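Succinate-semialdehyde dehydrogenase (Streptococcus pyogenes MGAS1882, PDB 4OGD) catalyses the NADP+-dependent oxidation of succinic semialdehyde to succinate as a member of the aldehyde dehydrogenase family. Local coordinates at residues A[127-132]-A[204-209]; A[326-331]-A[345-350]; A[5-10]-A[69-74]; A[423-428]-A[439-444]. All blocks are in the same frame, centred on the assembly; numbering follows the deposited sequence.

Contact 1: A[127-132]-A[204-209]; sequences AVEPWN and CLTGSE
Ala-127 and Val-128 run parallel to Cys-204 and Leu-205 in the middle of the Rossmann-type sheet, where strand 124-128 lies beside strand 200-206 in the order 3-2-1-4-5. In such folds a dinucleotide usually binds near the C-terminal ends of these two central strands, consistent with the NADP+ dependence of this enzyme. Val-128 uses both of its backbone groups here: its N donates to Cys-204 O at 2.9 Å, and its O accepts from Thr-206 N at an almost straight 164°. Ala-127 and Glu-129 direct their backbone bonds to strand 152-155 instead, while Leu-205 turns to Thr-227 of strand 225-229, so alternate residues serve the neighbours on the two sides.

The parallel pairing stops at Pro-130, which has no N-H to offer the next acceptor; its CD lies 3.2 Å from Thr-206 O. Past it, Gly-207 has no CB to jam against the carbonyl O of Thr-206 at its extended backbone angles. Glu-129 folds back at chi2 (-58°), carrying its carboxylate over Thr-206. A water links the two side chains, 2.7 Å from Glu-129 OE2 and 2.9 Å from Thr-206 OG1; the methyl of Thr-206 meanwhile packs on the ring of Pro-130. Helix 136-148 touches all three residues through Gln-137.

Apolar pairs fill the two faces. On one, the branched Val-128 puts CG1 against Leu-205 CD1. On the other, Met-152 and Thr-227 of the flanking strands touch a pair of small residues, in which Cys-204 SG meets Ala-127 CB at 3.7 Å.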
loop_
_atom_site.group_PDB
_atom_site.type_symbol
_atom_site.label_atom_id
_atom_site.label_comp_id
_atom_site.label_asym_id
_atom_site.label_seq_id
_atom_site.Cartn_x
_atom_site.Cartn_y
_atom_site.Cartn_z
ATOM N N ALA A 127 -6.159 -2.751 13.381
ATOM C CA ALA A 127 -6.916 -1.574 12.987
ATOM C C ALA A 127 -6.783 -0.524 14.076
ATOM O O ALA A 127 -6.996 -0.811 15.258
ATOM C CB ALA A 127 -8.387 -1.933 12.757
ATOM N N VAL A 128 -6.392 0.685 13.682
ATOM C CA VAL A 128 -6.314 1.804 14.614
ATOM C C VAL A 128 -7.369 2.801 14.157
ATOM O O VAL A 128 -7.274 3.334 13.057
ATOM C CB VAL A 128 -4.918 2.454 14.607
ATOM C CG1 VAL A 128 -4.860 3.587 15.624
ATOM C CG2 VAL A 128 -3.847 1.415 14.905
ATOM N N GLU A 129 -8.393 3.014 14.985
ATOM C CA GLU A 129 -9.579 3.768 14.581
ATOM C C GLU A 129 -9.871 4.936 15.522
ATOM O O GLU A 129 -9.463 4.917 16.689
ATOM C CB GLU A 129 -10.789 2.821 14.461
ATOM C CG GLU A 129 -10.552 1.630 13.516
ATOM C CD GLU A 129 -10.180 2.039 12.095
ATOM O OE1 GLU A 129 -10.534 3.162 11.676
ATOM O OE2 GLU A 129 -9.529 1.225 11.382
ATOM N N PRO A 130 -10.554 5.971 15.011
ATOM C CA PRO A 130 -10.707 7.229 15.742
ATOM C C PRO A 130 -12.116 7.454 16.288
ATOM O O PRO A 130 -13.056 6.729 15.947
ATOM C CB PRO A 130 -10.404 8.258 14.656
ATOM C CG PRO A 130 -11.056 7.661 13.443
ATOM C CD PRO A 130 -10.916 6.142 13.590
ATOM N N TRP A 131 -12.260 8.479 17.122
ATOM C CA TRP A 131 -13.521 8.736 17.823
ATOM C C TRP A 131 -14.637 9.378 17.001
ATOM O O TRP A 131 -15.797 9.374 17.430
ATOM C CB TRP A 131 -13.264 9.599 19.067
ATOM C CG TRP A 131 -12.476 10.836 18.755
ATOM C CD1 TRP A 131 -11.137 11.014 18.928
ATOM C CD2 TRP A 131 -12.977 12.058 18.193
ATOM N NE1 TRP A 131 -10.768 12.273 18.511
ATOM C CE2 TRP A 131 -11.881 12.935 18.059
ATOM C CE3 TRP A 131 -14.246 12.501 17.797
ATOM C CZ2 TRP A 131 -12.017 14.223 17.541
ATOM C CZ3 TRP A 131 -14.377 13.772 17.276
ATOM C CH2 TRP A 131 -13.270 14.621 17.150
ATOM N N ASN A 132 -14.333 9.951 15.840
ATOM C CA ASN A 132 -15.378 10.745 15.189
ATOM C C ASN A 132 -16.527 9.941 14.569
ATOM O O ASN A 132 -17.664 10.414 14.525
ATOM C CB ASN A 132 -14.809 11.821 14.243
ATOM C CG ASN A 132 -14.098 11.241 13.047
ATOM O OD1 ASN A 132 -13.647 10.094 13.066
ATOM N ND2 ASN A 132 -13.999 12.039 11.983
ATOM N N CYS A 204 -4.169 -0.983 9.358
ATOM C CA CYS A 204 -5.014 0.030 8.731
ATOM C C CYS A 204 -5.351 1.077 9.772
ATOM O O CYS A 204 -5.795 0.755 10.875
ATOM C CB CYS A 204 -6.288 -0.580 8.122
ATOM S SG CYS A 204 -7.237 -1.648 9.247
ATOM N N LEU A 205 -5.126 2.339 9.433
ATOM C CA LEU A 205 -5.405 3.411 10.370
ATOM C C LEU A 205 -6.307 4.458 9.760
ATOM O O LEU A 205 -6.142 4.847 8.604
ATOM C CB LEU A 205 -4.102 4.076 10.838
ATOM C CG LEU A 205 -4.228 5.234 11.838
ATOM C CD1 LEU A 205 -3.051 5.221 12.798
ATOM C CD2 LEU A 205 -4.320 6.607 11.151
ATOM N N THR A 206 -7.252 4.915 10.569
ATOM C CA THR A 206 -8.030 6.103 10.270
ATOM C C THR A 206 -7.835 7.045 11.442
ATOM O O THR A 206 -7.962 6.642 12.598
ATOM C CB THR A 206 -9.514 5.759 10.118
ATOM O OG1 THR A 206 -9.665 4.821 9.044
ATOM C CG2 THR A 206 -10.306 7.012 9.786
ATOM N N GLY A 207 -7.490 8.293 11.159
ATOM C CA GLY A 207 -7.269 9.241 12.239
ATOM C C GLY A 207 -6.497 10.452 11.775
ATOM O O GLY A 207 -6.659 10.898 10.638
ATOM N N SER A 208 -5.661 10.990 12.656
ATOM C CA SER A 208 -4.952 12.230 12.371
ATOM C C SER A 208 -3.629 11.942 11.712
ATOM O O SER A 208 -3.085 10.839 11.835
ATOM C CB SER A 208 -4.673 12.983 13.668
ATOM O OG SER A 208 -3.624 12.336 14.376
ATOM N N GLU A 209 -3.076 12.942 11.040
ATOM C CA GLU A 209 -1.833 12.694 10.340
ATOM C C GLU A 209 -0.646 12.493 11.279
ATOM O O GLU A 209 0.323 11.848 10.896
ATOM C CB GLU A 209 -1.546 13.755 9.287
ATOM C CG GLU A 209 -1.334 15.140 9.818
ATOM C CD GLU A 209 -0.892 16.071 8.710
ATOM O OE1 GLU A 209 0.297 16.030 8.330
ATOM O OE2 GLU A 209 -1.741 16.820 8.206
HETATM O O HOH W 1 -8.772 2.097 8.961
#

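Contact 2: A[326-331]-A[345-350]; sequences AELVYG and TIIAGL
A classic beta bulge interrupts the antiparallel pairing of strands 327-330 and 345-348, where Val-329 and Tyr-330 both sit opposite Ile-346 at the margin of a mixed sheet. Both of their backbone N-H groups converge from the same face on Ile-346 O: Val-329 N at 2.9 Å, Tyr-330 N at a longer 3.3 Å. Helix-like backbone angles at Val-329 (psi -42°) create the extra residue. Regular pairing holds on either side of it. Glu-327 and Ala-348 exchange two bonds, Glu-327 N reaching Ala-348 O at 2.8 Å, and Ile-346 N donates back to Tyr-330 O.

The bulge also turns Val-329 across the neighbouring strand, its CB 3.8 Å from Ile-346 CG2. Its chi1 of 170° sets CG1 anti to the backbone N and leaves CG2 beside that N, where it rests on Ala-348 CB at 3.8 Å. The small Ala-348 leaves room for that branch. Ile-346 also sends CD1 to Tyr-330 CB, and this face is covered by helix 276-288.

On the face of Leu-328 and Ile-347, Leu-328 CD1 meets Thr-345 CG2 at 3.7 Å, against helix 308-323. Thr-345 turns its methyl to Leu-328, while its OG1 is hydrogen-bonded to Met-343 O. Gly-349 accommodates the positive phi at the strand's end. Together the strands make an antiparallel hairpin-type pair with a long connection, carrying a classic bulge, at the sheet edge.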
loop_
_atom_site.group_PDB
_atom_site.type_symbol
_atom_site.label_atom_id
_atom_site.label_comp_id
_atom_site.label_asym_id
_atom_site.label_seq_id
_atom_site.Cartn_x
_atom_site.Cartn_y
_atom_site.Cartn_z
ATOM N N ALA A 326 -7.124 37.332 9.840
ATOM C CA ALA A 326 -8.375 36.879 9.251
ATOM C C ALA A 326 -9.546 37.706 9.769
ATOM O O ALA A 326 -9.456 38.330 10.830
ATOM C CB ALA A 326 -8.599 35.396 9.544
ATOM N N GLU A 327 -10.647 37.698 9.027
ATOM C CA GLU A 327 -11.839 38.436 9.426
ATOM C C GLU A 327 -12.841 37.523 10.124
ATOM O O GLU A 327 -13.167 36.450 9.611
ATOM C CB GLU A 327 -12.504 39.092 8.208
ATOM C CG GLU A 327 -13.823 39.783 8.546
ATOM C CD GLU A 327 -14.545 40.334 7.331
ATOM O OE1 GLU A 327 -14.107 40.071 6.187
ATOM O OE2 GLU A 327 -15.558 41.040 7.521
ATOM N N LEU A 328 -13.326 37.948 11.291
ATOM C CA LEU A 328 -14.414 37.238 11.957
ATOM C C LEU A 328 -15.735 37.670 11.341
ATOM O O LEU A 328 -16.205 38.789 11.563
ATOM C CB LEU A 328 -14.414 37.481 13.470
ATOM C CG LEU A 328 -15.463 36.680 14.258
ATOM C CD1 LEU A 328 -15.242 35.179 14.111
ATOM C CD2 LEU A 328 -15.457 37.059 15.728
ATOM N N VAL A 329 -16.319 36.780 10.549
ATOM C CA VAL A 329 -17.549 37.071 9.824
ATOM C C VAL A 329 -18.776 36.834 10.696
ATOM O O VAL A 329 -19.728 37.620 10.685
ATOM C CB VAL A 329 -17.639 36.218 8.542
ATOM C CG1 VAL A 329 -19.015 36.317 7.908
ATOM C CG2 VAL A 329 -16.552 36.626 7.546
ATOM N N TYR A 330 -18.748 35.747 11.458
ATOM C CA TYR A 330 -19.880 35.389 12.307
ATOM C C TYR A 330 -19.444 34.520 13.474
ATOM O O TYR A 330 -18.537 33.702 13.338
ATOM C CB TYR A 330 -20.957 34.654 11.501
ATOM C CG TYR A 330 -22.045 34.085 12.386
ATOM C CD1 TYR A 330 -23.052 34.901 12.883
ATOM C CD2 TYR A 330 -22.046 32.739 12.749
ATOM C CE1 TYR A 330 -24.032 34.399 13.700
ATOM C CE2 TYR A 330 -23.022 32.228 13.572
ATOM C CZ TYR A 330 -24.013 33.061 14.041
ATOM O OH TYR A 330 -24.993 32.557 14.857
ATOM N N GLY A 331 -20.094 34.698 14.622
ATOM C CA GLY A 331 -19.901 33.807 15.748
ATOM C C GLY A 331 -18.642 34.093 16.536
ATOM O O GLY A 331 -18.294 35.251 16.786
ATOM N N THR A 345 -18.909 29.265 13.688
ATOM C CA THR A 345 -18.103 30.462 13.541
ATOM C C THR A 345 -17.671 30.523 12.083
ATOM O O THR A 345 -17.373 29.489 11.490
ATOM C CB THR A 345 -16.870 30.377 14.456
ATOM O OG1 THR A 345 -17.297 30.258 15.821
ATOM C CG2 THR A 345 -15.979 31.606 14.309
ATOM N N ILE A 346 -17.675 31.716 11.491
ATOM C CA ILE A 346 -17.253 31.867 10.106
ATOM C C ILE A 346 -16.093 32.843 10.042
ATOM O O ILE A 346 -16.165 33.931 10.611
ATOM C CB ILE A 346 -18.392 32.385 9.201
ATOM C CG1 ILE A 346 -19.593 31.438 9.277
ATOM C CG2 ILE A 346 -17.908 32.529 7.750
ATOM C CD1 ILE A 346 -20.846 31.954 8.592
ATOM N N ILE A 347 -15.025 32.443 9.362
ATOM C CA ILE A 347 -13.903 33.341 9.110
ATOM C C ILE A 347 -13.661 33.513 7.618
ATOM O O ILE A 347 -14.038 32.669 6.809
ATOM C CB ILE A 347 -12.611 32.844 9.766
ATOM C CG1 ILE A 347 -12.241 31.448 9.240
ATOM C CG2 ILE A 347 -12.756 32.860 11.283
ATOM C CD1 ILE A 347 -10.900 30.924 9.745
ATOM N N ALA A 348 -13.032 34.626 7.258
ATOM C CA ALA A 348 -12.669 34.889 5.875
ATOM C C ALA A 348 -11.360 35.667 5.873
ATOM O O ALA A 348 -10.737 35.841 6.922
ATOM C CB ALA A 348 -13.776 35.665 5.169
ATOM N N GLY A 349 -10.931 36.123 4.701
ATOM C CA GLY A 349 -9.700 36.886 4.597
ATOM C C GLY A 349 -8.430 36.159 5.017
ATOM O O GLY A 349 -7.498 36.784 5.525
ATOM N N LEU A 350 -8.383 34.844 4.815
ATOM C CA LEU A 350 -7.155 34.103 5.062
ATOM C C LEU A 350 -6.164 34.353 3.927
ATOM O O LEU A 350 -6.494 34.172 2.756
ATOM C CB LEU A 350 -7.437 32.600 5.185
ATOM C CG LEU A 350 -8.235 32.150 6.417
ATOM C CD1 LEU A 350 -8.819 30.759 6.196
ATOM C CD2 LEU A 350 -7.372 32.157 7.670
#

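Contact 3: A[5-10]-A[69-74]; sequences TIYPYT and IMTKDM
The ring of Tyr-7 lies flat against the aliphatic part of Lys-72, whose CD stands 3.6 Å from the ring centroid, almost on the ring normal, in a CH-pi contact. The lysine gets there by bending at chi2 (-66°), which lays CD and CE over the aromatic face. Its charged NZ is too distant for more than a weak cation-pi attraction and forms a salt bridge with Glu-68. Tyr-9 CB covers the opposite face toward its rim, and Thr-71 O approaches the ring edge, 3.5 Å from CE1. A long side chain with a charged tip suits this place, since its methylenes can serve as the apolar half of the stack.

Polar links hold the other end of the strand. Thr-5 OG1 donates to Asp-73 OD1 at 2.8 Å, and the second carboxylate oxygen of Asp-73 is bound by Ser-163 OG. Water extends this link: it accepts from Ile-6 N at 2.8 Å and lies 2.7 Å from Asp-73 O. Lys-72 O, near the helix end, is buried without a hydrogen-bond partner; its neighbours here are carbon-bound, among them the CA-H of Tyr-7, at 3.4 Å from CA. Pro-8, with no N-H to satisfy, packs CG against Met-74 C at 3.4 Å.

Strand 5-7 crosses the helical segment 69-74, the last part of helix 63-74, at 85°. Strand 12-16 completes the small sheet, with Leu-14 touching Thr-5, Tyr-7 and Lys-72, while helix 161-173 meets Thr-5 and Asp-73 and helix 78-103 packs on Thr-71.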
loop_
_atom_site.group_PDB
_atom_site.type_symbol
_atom_site.label_atom_id
_atom_site.label_comp_id
_atom_site.label_asym_id
_atom_site.label_seq_id
_atom_site.Cartn_x
_atom_site.Cartn_y
_atom_site.Cartn_z
ATOM N N THR A 5 -15.079 6.579 29.406
ATOM C CA THR A 5 -16.210 7.253 28.792
ATOM C C THR A 5 -16.508 8.490 29.624
ATOM O O THR A 5 -16.861 8.382 30.796
ATOM C CB THR A 5 -17.471 6.382 28.758
ATOM O OG1 THR A 5 -17.230 5.206 27.972
ATOM C CG2 THR A 5 -18.643 7.174 28.170
ATOM N N ILE A 6 -16.318 9.661 29.027
ATOM C CA ILE A 6 -16.717 10.917 29.653
ATOM C C ILE A 6 -17.663 11.642 28.712
ATOM O O ILE A 6 -17.258 12.088 27.636
ATOM C CB ILE A 6 -15.504 11.812 29.944
ATOM C CG1 ILE A 6 -14.474 11.047 30.773
ATOM C CG2 ILE A 6 -15.937 13.094 30.656
ATOM C CD1 ILE A 6 -13.178 11.796 30.980
ATOM N N TYR A 7 -18.926 11.758 29.119
ATOM C CA TYR A 7 -19.973 12.318 28.268
ATOM C C TYR A 7 -19.668 13.775 27.921
ATOM O O TYR A 7 -19.591 14.618 28.815
ATOM C CB TYR A 7 -21.315 12.231 29.002
ATOM C CG TYR A 7 -22.547 12.508 28.169
ATOM C CD1 TYR A 7 -22.519 12.427 26.784
ATOM C CD2 TYR A 7 -23.749 12.850 28.780
ATOM C CE1 TYR A 7 -23.653 12.678 26.031
ATOM C CE2 TYR A 7 -24.890 13.106 28.034
ATOM C CZ TYR A 7 -24.836 13.013 26.665
ATOM O OH TYR A 7 -25.963 13.261 25.929
ATOM N N PRO A 8 -19.478 14.079 26.629
ATOM C CA PRO A 8 -19.140 15.458 26.255
ATOM C C PRO A 8 -20.227 16.495 26.544
ATOM O O PRO A 8 -19.939 17.684 26.468
ATOM C CB PRO A 8 -18.897 15.352 24.741
ATOM C CG PRO A 8 -18.433 13.960 24.547
ATOM C CD PRO A 8 -19.292 13.150 25.497
ATOM N N TYR A 9 -21.451 16.076 26.844
ATOM C CA TYR A 9 -22.501 17.048 27.114
ATOM C C TYR A 9 -22.454 17.529 28.560
ATOM O O TYR A 9 -22.778 18.679 28.839
ATOM C CB TYR A 9 -23.877 16.474 26.777
ATOM C CG TYR A 9 -25.034 17.400 27.087
ATOM C CD1 TYR A 9 -25.046 18.705 26.620
ATOM C CD2 TYR A 9 -26.122 16.955 27.825
ATOM C CE1 TYR A 9 -26.099 19.558 26.895
ATOM C CE2 TYR A 9 -27.181 17.794 28.103
ATOM C CZ TYR A 9 -27.164 19.095 27.634
ATOM O OH TYR A 9 -28.217 19.945 27.906
ATOM N N THR A 10 -22.027 16.652 29.463
ATOM C CA THR A 10 -22.032 16.947 30.894
ATOM C C THR A 10 -20.631 16.948 31.495
ATOM O O THR A 10 -20.444 17.367 32.640
ATOM C CB THR A 10 -22.881 15.928 31.671
ATOM O OG1 THR A 10 -22.300 14.620 31.544
ATOM C CG2 THR A 10 -24.316 15.913 31.157
ATOM N N ILE A 69 -24.629 4.563 22.733
ATOM C CA ILE A 69 -23.262 4.292 23.170
ATOM C C ILE A 69 -22.309 5.294 22.518
ATOM O O ILE A 69 -21.419 5.846 23.172
ATOM C CB ILE A 69 -22.846 2.853 22.825
ATOM C CG1 ILE A 69 -23.482 1.882 23.823
ATOM C CG2 ILE A 69 -21.327 2.704 22.840
ATOM C CD1 ILE A 69 -23.288 0.424 23.468
ATOM N N MET A 70 -22.525 5.558 21.236
ATOM C CA MET A 70 -21.668 6.511 20.534
ATOM C C MET A 70 -21.868 7.952 21.022
ATOM O O MET A 70 -20.898 8.680 21.245
ATOM C CB MET A 70 -21.875 6.407 19.029
ATOM C CG MET A 70 -21.378 5.105 18.460
ATOM S SD MET A 70 -21.407 5.129 16.659
ATOM C CE MET A 70 -22.971 4.327 16.325
ATOM N N THR A 71 -23.122 8.350 21.206
ATOM C CA THR A 71 -23.425 9.681 21.739
ATOM C C THR A 71 -22.813 9.890 23.129
ATOM O O THR A 71 -22.196 10.928 23.405
ATOM C CB THR A 71 -24.943 9.905 21.808
ATOM O OG1 THR A 71 -25.489 9.912 20.481
ATOM C CG2 THR A 71 -25.258 11.236 22.510
ATOM N N LYS A 72 -22.978 8.905 24.007
ATOM C CA LYS A 72 -22.422 9.014 25.352
ATOM C C LYS A 72 -20.888 9.006 25.391
ATOM O O LYS A 72 -20.294 9.602 26.287
ATOM C CB LYS A 72 -23.032 7.956 26.289
ATOM C CG LYS A 72 -24.551 8.123 26.507
ATOM C CD LYS A 72 -24.883 9.411 27.264
ATOM C CE LYS A 72 -26.383 9.735 27.246
ATOM N NZ LYS A 72 -27.209 8.743 28.011
ATOM N N ASP A 73 -20.251 8.360 24.414
ATOM C CA ASP A 73 -18.783 8.340 24.337
ATOM C C ASP A 73 -18.223 9.666 23.822
ATOM O O ASP A 73 -17.346 10.283 24.447
ATOM C CB ASP A 73 -18.291 7.230 23.383
ATOM C CG ASP A 73 -17.977 5.909 24.094
ATOM O OD1 ASP A 73 -18.076 5.806 25.338
ATOM O OD2 ASP A 73 -17.606 4.957 23.378
ATOM N N MET A 74 -18.715 10.105 22.674
ATOM C CA MET A 74 -18.041 11.202 21.987
ATOM C C MET A 74 -18.919 12.394 21.625
ATOM O O MET A 74 -18.450 13.336 20.985
ATOM C CB MET A 74 -17.248 10.677 20.779
ATOM C CG MET A 74 -18.024 9.773 19.832
ATOM S SD MET A 74 -19.271 10.639 18.882
ATOM C CE MET A 74 -18.234 11.808 17.987
HETATM O O HOH W 2 -15.521 9.882 26.369
#

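Contact 4: A[423-428]-A[439-444]; sequences ELPFGG and SELGFT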
loop_
_atom_site.group_PDB
_atom_site.type_symbol
_atom_site.label_atom_id
_atom_site.label_comp_id
_atom_site.label_asym_id
_atom_site.label_seq_id
_atom_site.Cartn_x
_atom_site.Cartn_y
_atom_site.Cartn_z
ATOM N N GLU A 423 -20.665 0.815 -1.692
ATOM C CA GLU A 423 -20.176 0.566 -3.046
ATOM C C GLU A 423 -19.221 1.641 -3.588
ATOM O O GLU A 423 -18.715 1.520 -4.711
ATOM C CB GLU A 423 -21.362 0.402 -3.999
ATOM C CG GLU A 423 -22.171 1.682 -4.190
ATOM C CD GLU A 423 -23.373 1.791 -3.268
ATOM O OE1 GLU A 423 -23.373 1.202 -2.160
ATOM O OE2 GLU A 423 -24.334 2.483 -3.661
ATOM N N LEU A 424 -18.970 2.681 -2.799
ATOM C CA LEU A 424 -18.126 3.795 -3.252
ATOM C C LEU A 424 -16.769 3.795 -2.541
ATOM O O LEU A 424 -16.717 3.766 -1.306
ATOM C CB LEU A 424 -18.833 5.131 -2.984
ATOM C CG LEU A 424 -20.211 5.361 -3.610
ATOM C CD1 LEU A 424 -20.762 6.752 -3.251
ATOM C CD2 LEU A 424 -20.152 5.174 -5.121
ATOM N N PRO A 425 -15.664 3.851 -3.311
ATOM C CA PRO A 425 -14.344 3.867 -2.669
ATOM C C PRO A 425 -14.092 5.173 -1.934
ATOM O O PRO A 425 -14.496 6.251 -2.405
ATOM C CB PRO A 425 -13.374 3.711 -3.839
ATOM C CG PRO A 425 -14.125 4.222 -5.040
ATOM C CD PRO A 425 -15.580 3.905 -4.782
ATOM N N PHE A 426 -13.437 5.067 -0.783
ATOM C CA PHE A 426 -13.208 6.214 0.086
ATOM C C PHE A 426 -11.730 6.308 0.429
ATOM O O PHE A 426 -11.168 5.382 1.003
ATOM C CB PHE A 426 -14.036 6.058 1.365
ATOM C CG PHE A 426 -14.105 7.299 2.227
ATOM C CD1 PHE A 426 -12.987 7.756 2.919
ATOM C CD2 PHE A 426 -15.307 7.973 2.392
ATOM C CE1 PHE A 426 -13.055 8.885 3.724
ATOM C CE2 PHE A 426 -15.389 9.099 3.199
ATOM C CZ PHE A 426 -14.262 9.555 3.867
ATOM N N GLY A 427 -11.105 7.429 0.082
ATOM C CA GLY A 427 -9.720 7.659 0.463
ATOM C C GLY A 427 -9.169 8.909 -0.180
ATOM O O GLY A 427 -9.851 9.558 -0.974
ATOM N N GLY A 428 -7.929 9.245 0.166
ATOM C CA GLY A 428 -7.347 10.492 -0.296
ATOM C C GLY A 428 -5.949 10.358 -0.878
ATOM O O GLY A 428 -5.477 9.256 -1.207
ATOM N N SER A 439 -16.186 -0.234 -1.266
ATOM C CA SER A 439 -16.202 -0.781 -2.635
ATOM C C SER A 439 -15.327 -2.028 -2.747
ATOM O O SER A 439 -14.874 -2.574 -1.736
ATOM C CB SER A 439 -15.808 0.271 -3.690
ATOM O OG SER A 439 -14.397 0.404 -3.819
ATOM N N GLU A 440 -15.081 -2.497 -3.966
ATOM C CA GLU A 440 -14.195 -3.642 -4.115
ATOM C C GLU A 440 -12.743 -3.223 -3.896
ATOM O O GLU A 440 -11.910 -4.052 -3.543
ATOM C CB GLU A 440 -14.359 -4.334 -5.472
ATOM C CG GLU A 440 -13.659 -5.706 -5.508
ATOM C CD GLU A 440 -13.927 -6.488 -6.781
ATOM O OE1 GLU A 440 -14.596 -5.950 -7.688
ATOM O OE2 GLU A 440 -13.466 -7.651 -6.865
ATOM N N LEU A 441 -12.442 -1.943 -4.106
ATOM C CA LEU A 441 -11.084 -1.456 -3.859
ATOM C C LEU A 441 -10.705 -1.652 -2.396
ATOM O O LEU A 441 -9.552 -1.936 -2.072
ATOM C CB LEU A 441 -10.940 0.018 -4.249
ATOM C CG LEU A 441 -11.116 0.357 -5.729
ATOM C CD1 LEU A 441 -10.835 1.837 -5.999
ATOM C CD2 LEU A 441 -10.224 -0.523 -6.608
ATOM N N GLY A 442 -11.683 -1.510 -1.511
ATOM C CA GLY A 442 -11.437 -1.673 -0.088
ATOM C C GLY A 442 -11.465 -3.119 0.387
ATOM O O GLY A 442 -11.381 -3.382 1.591
ATOM N N PHE A 443 -11.588 -4.059 -0.546
ATOM C CA PHE A 443 -11.583 -5.470 -0.190
ATOM C C PHE A 443 -10.178 -6.080 -0.234
ATOM O O PHE A 443 -9.890 -7.027 0.500
ATOM C CB PHE A 443 -12.531 -6.261 -1.106
ATOM C CG PHE A 443 -12.707 -7.690 -0.701
ATOM C CD1 PHE A 443 -13.523 -8.017 0.369
ATOM C CD2 PHE A 443 -12.049 -8.702 -1.383
ATOM C CE1 PHE A 443 -13.689 -9.326 0.756
ATOM C CE2 PHE A 443 -12.204 -10.026 -1.003
ATOM C CZ PHE A 443 -13.027 -10.335 0.070
ATOM N N THR A 444 -9.300 -5.550 -1.083
ATOM C CA THR A 444 -8.034 -6.241 -1.358
ATOM C C THR A 444 -6.807 -5.712 -0.620
ATOM O O THR A 444 -5.703 -6.203 -0.846
ATOM C CB THR A 444 -7.729 -6.263 -2.855
ATOM O OG1 THR A 444 -7.824 -4.932 -3.362
ATOM C CG2 THR A 444 -8.717 -7.168 -3.592
#
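Pro-425 and Ser-439 meet where the Pro-Phe-Gly-Gly sequence, part of a signature motif of aldehyde dehydrogenases, passes the loop leading to strand 448-455. Van der Waals contact joins the two segments. Ser-439 CB sits 3.3 Å from Glu-423 O, and OG lies over the proline, 3.5 Å from Pro-425 CB. A small residue suits this place, since the backbones come so close that the CA atoms of Glu-423 and Ser-439 are 4.2 Å apart. The apolar part of the contact is one pair: Leu-441 reaches over with CD1, 3.8 Å from Pro-425 CB, the two side chains meeting at a slant. The compact proline ring presents its CB to both partners.

Hydrogen bonds run within the loop 439-444 or out of the contact, and none joins the two segments. Ser-439 OG, held between the backbone N and the carbonyl carbon by chi1 of 83°, accepts from Leu-441 N at 3.1 Å with a bent N-H (143°), forming an ST turn. This turn swings the chain so that Leu-441 faces Pro-425. Farther on, Phe-443 N donates to Glu-440 O at 3.0 Å. Ser-439 O is bound by Tyr-95 OH. The carboxylate of Glu-423 goes elsewhere, with OE2 bonded to Thr-110 of the second subunit.

The contact lies at the dimer interface, where Leu-108 and Tyr-117 of the second subunit pack on Pro-425 and Leu-441. Within the chain, helix 78-103 touches Glu-423 and Phe-443, and helix 136-148 lies against Phe-426.

Overall arrangement
Along the chain the order is contact 3, then 1, 2 and 4, each closing before the next opens. Contact 1 holds the middle of the six-stranded Rossmann-type sheet. Contact 3, on the small sheet of strands 4-7 and 12-16, touches it: Met-74, at the end of helix 63-74, packs on the loop after strand 124-128, Trp-131 O lying 3.3 Å from Met-74 CG. Contact 4, in loops at the dimer interface, is about 7 Å from contact 1 at the nearest atoms; strand 433-434, between its segments, ends the six-stranded sheet. Contact 2 sits apart, its centre 30 Å from that of contact 1, at the edge of the seven-stranded sheet. Contacts 3 and 4 lie on opposite sides of the chain's centre.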